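Local coordinates for protein probable amidase (Thermus thermophilus, PDB 2DC0) that is a probable amidase of the amidase family, a two-subunit assembly in which each chain is built round a large mixed beta-sheet, at residues A[197-201]-A[202-206]. Residues are numbered along the deposited sequence; the frame is centred on the assembly and turned at random.
Sequences LPLSR and STDHA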
loop_
_atom_site.group_PDB
_atom_site.type_symbol
_atom_site.label_atom_id
_atom_site.label_comp_id
_atom_site.label_asym_id
_atom_site.label_seq_id
_atom_site.Cartn_x
_atom_site.Cartn_y
_atom_site.Cartn_z
ATOM N N LEU A 197 -7.727 14.162 -16.750
ATOM C CA LEU A 197 -8.727 14.523 -15.758
ATOM C C LEU A 197 -8.749 13.435 -14.694
ATOM O O LEU A 197 -8.992 12.272 -14.993
ATOM C CB LEU A 197 -10.112 14.622 -16.392
ATOM C CG LEU A 197 -11.239 14.843 -15.386
ATOM C CD1 LEU A 197 -11.132 16.249 -14.788
ATOM C CD2 LEU A 197 -12.579 14.668 -16.073
ATOM N N PRO A 198 -8.487 13.796 -13.436
ATOM C CA PRO A 198 -8.504 12.771 -12.390
ATOM C C PRO A 198 -9.895 12.495 -11.806
ATOM O O PRO A 198 -10.826 13.289 -11.968
ATOM C CB PRO A 198 -7.537 13.331 -11.349
ATOM C CG PRO A 198 -7.747 14.819 -11.464
ATOM C CD PRO A 198 -7.871 15.050 -12.960
ATOM N N LEU A 199 -10.041 11.341 -11.163
ATOM C CA LEU A 199 -11.290 10.997 -10.496
ATOM C C LEU A 199 -10.839 10.887 -9.043
ATOM O O LEU A 199 -11.215 11.691 -8.195
ATOM C CB LEU A 199 -11.837 9.655 -10.982
ATOM C CG LEU A 199 -13.116 9.171 -10.281
ATOM C CD1 LEU A 199 -14.250 10.171 -10.473
ATOM C CD2 LEU A 199 -13.512 7.809 -10.849
ATOM N N SER A 200 -10.010 9.885 -8.783
ATOM C CA SER A 200 -9.433 9.655 -7.470
ATOM C C SER A 200 -7.932 9.552 -7.722
ATOM O O SER A 200 -7.451 8.523 -8.185
ATOM C CB SER A 200 -9.947 8.344 -6.880
ATOM O OG SER A 200 -9.220 8.003 -5.710
ATOM N N ARG A 201 -7.197 10.620 -7.434
ATOM C CA ARG A 201 -5.760 10.623 -7.665
ATOM C C ARG A 201 -4.986 9.475 -7.025
ATOM O O ARG A 201 -4.005 9.013 -7.597
ATOM C CB ARG A 201 -5.153 11.951 -7.206
ATOM C CG ARG A 201 -5.538 13.157 -8.057
ATOM C CD ARG A 201 -5.073 14.440 -7.384
ATOM N NE ARG A 201 -3.631 14.432 -7.152
ATOM C CZ ARG A 201 -3.021 15.149 -6.212
ATOM N NH1 ARG A 201 -3.730 15.936 -5.408
ATOM N NH2 ARG A 201 -1.703 15.079 -6.074
ATOM N N SER A 202 -5.410 9.009 -5.851
ATOM C CA SER A 202 -4.686 7.928 -5.183
ATOM C C SER A 202 -5.198 6.542 -5.561
ATOM O O SER A 202 -4.733 5.534 -5.023
ATOM C CB SER A 202 -4.745 8.099 -3.658
ATOM O OG SER A 202 -6.051 7.880 -3.159
ATOM N N THR A 203 -6.140 6.487 -6.496
ATOM C CA THR A 203 -6.696 5.211 -6.915
ATOM C C THR A 203 -6.812 5.062 -8.433
ATOM O O THR A 203 -7.004 3.946 -8.933
ATOM C CB THR A 203 -8.082 4.995 -6.276
ATOM O OG1 THR A 203 -7.995 5.247 -4.867
ATOM C CG2 THR A 203 -8.549 3.571 -6.491
ATOM N N ASP A 204 -6.700 6.175 -9.165
ATOM C CA ASP A 204 -6.793 6.140 -10.638
ATOM C C ASP A 204 -5.615 5.373 -11.254
ATOM O O ASP A 204 -4.510 5.377 -10.714
ATOM C CB ASP A 204 -6.753 7.551 -11.252
ATOM C CG ASP A 204 -7.999 8.372 -10.985
ATOM O OD1 ASP A 204 -9.043 7.816 -10.576
ATOM O OD2 ASP A 204 -7.923 9.604 -11.208
ATOM N N HIS A 205 -5.864 4.747 -12.402
ATOM C CA HIS A 205 -4.852 3.998 -13.151
ATOM C C HIS A 205 -5.076 4.219 -14.651
ATOM O O HIS A 205 -6.219 4.254 -15.107
ATOM C CB HIS A 205 -4.972 2.483 -12.939
ATOM C CG HIS A 205 -4.618 2.004 -11.569
ATOM N ND1 HIS A 205 -5.405 2.251 -10.465
ATOM C CD2 HIS A 205 -3.612 1.205 -11.144
ATOM C CE1 HIS A 205 -4.901 1.619 -9.419
ATOM N NE2 HIS A 205 -3.813 0.977 -9.803
ATOM N N ALA A 206 -3.992 4.357 -15.410
ATOM C CA ALA A 206 -4.084 4.499 -16.862
ATOM C C ALA A 206 -3.690 3.135 -17.419
ATOM O O ALA A 206 -2.764 2.500 -16.912
ATOM C CB ALA A 206 -3.117 5.570 -17.365
HETATM O O HOH W 1 -8.131 9.653 -14.046
#
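In the buried loop between strands 182-185 and 206-210 of this amidase fold, D204 folds its carboxylate back onto the amides of L199 and S200 at a type I beta-turn, S200-T203, with R201 and S202 at its corners. The L199 N-H runs almost straight to OD2, 2.7 Å from L199 N, and uses the syn lone pair of that oxygen. S200 N gives its hydrogen to the other oxygen, at 2.9 Å from D204 OD1, but arrives from above the carboxylate plane, 37° out of it. An aspartate suits the place because its two oxygens can take two successive N-H groups on a short side chain; CG sits beside its own backbone N (chi1 -70°), which brings the carboxylate to the amides of 199 and 200. OD1 also bonds T168 OG1, and a water bound to L197 O weakly reaches OD2.

The turn itself is closed at S200 O, whose position is less sure: T203 N, 3.0 Å from S200 O, and D204 N both donate to it. Beside it the hydroxyls of T203 and S200 meet tip to tip, T203 OG1 donating to S200 OG across 3.1 Å. S200 OG lies anti to the backbone N (chi1 170°). The serine hydroxyls of the turn, S200 OG and S202 OG, both reach the E292 carboxylate of helix 281-296, and S202 OG also bonds R334, while L199 lays its aliphatic side chain on A293. The R201 side chain extends to the second subunit, where NH1 forms a salt bridge with D329 of that subunit.

With two donors on each D204 oxygen, the water on OD2 being weak, the carboxylate has little freedom to rotate, and such donors would be expected to stabilise its negative charge inside the protein.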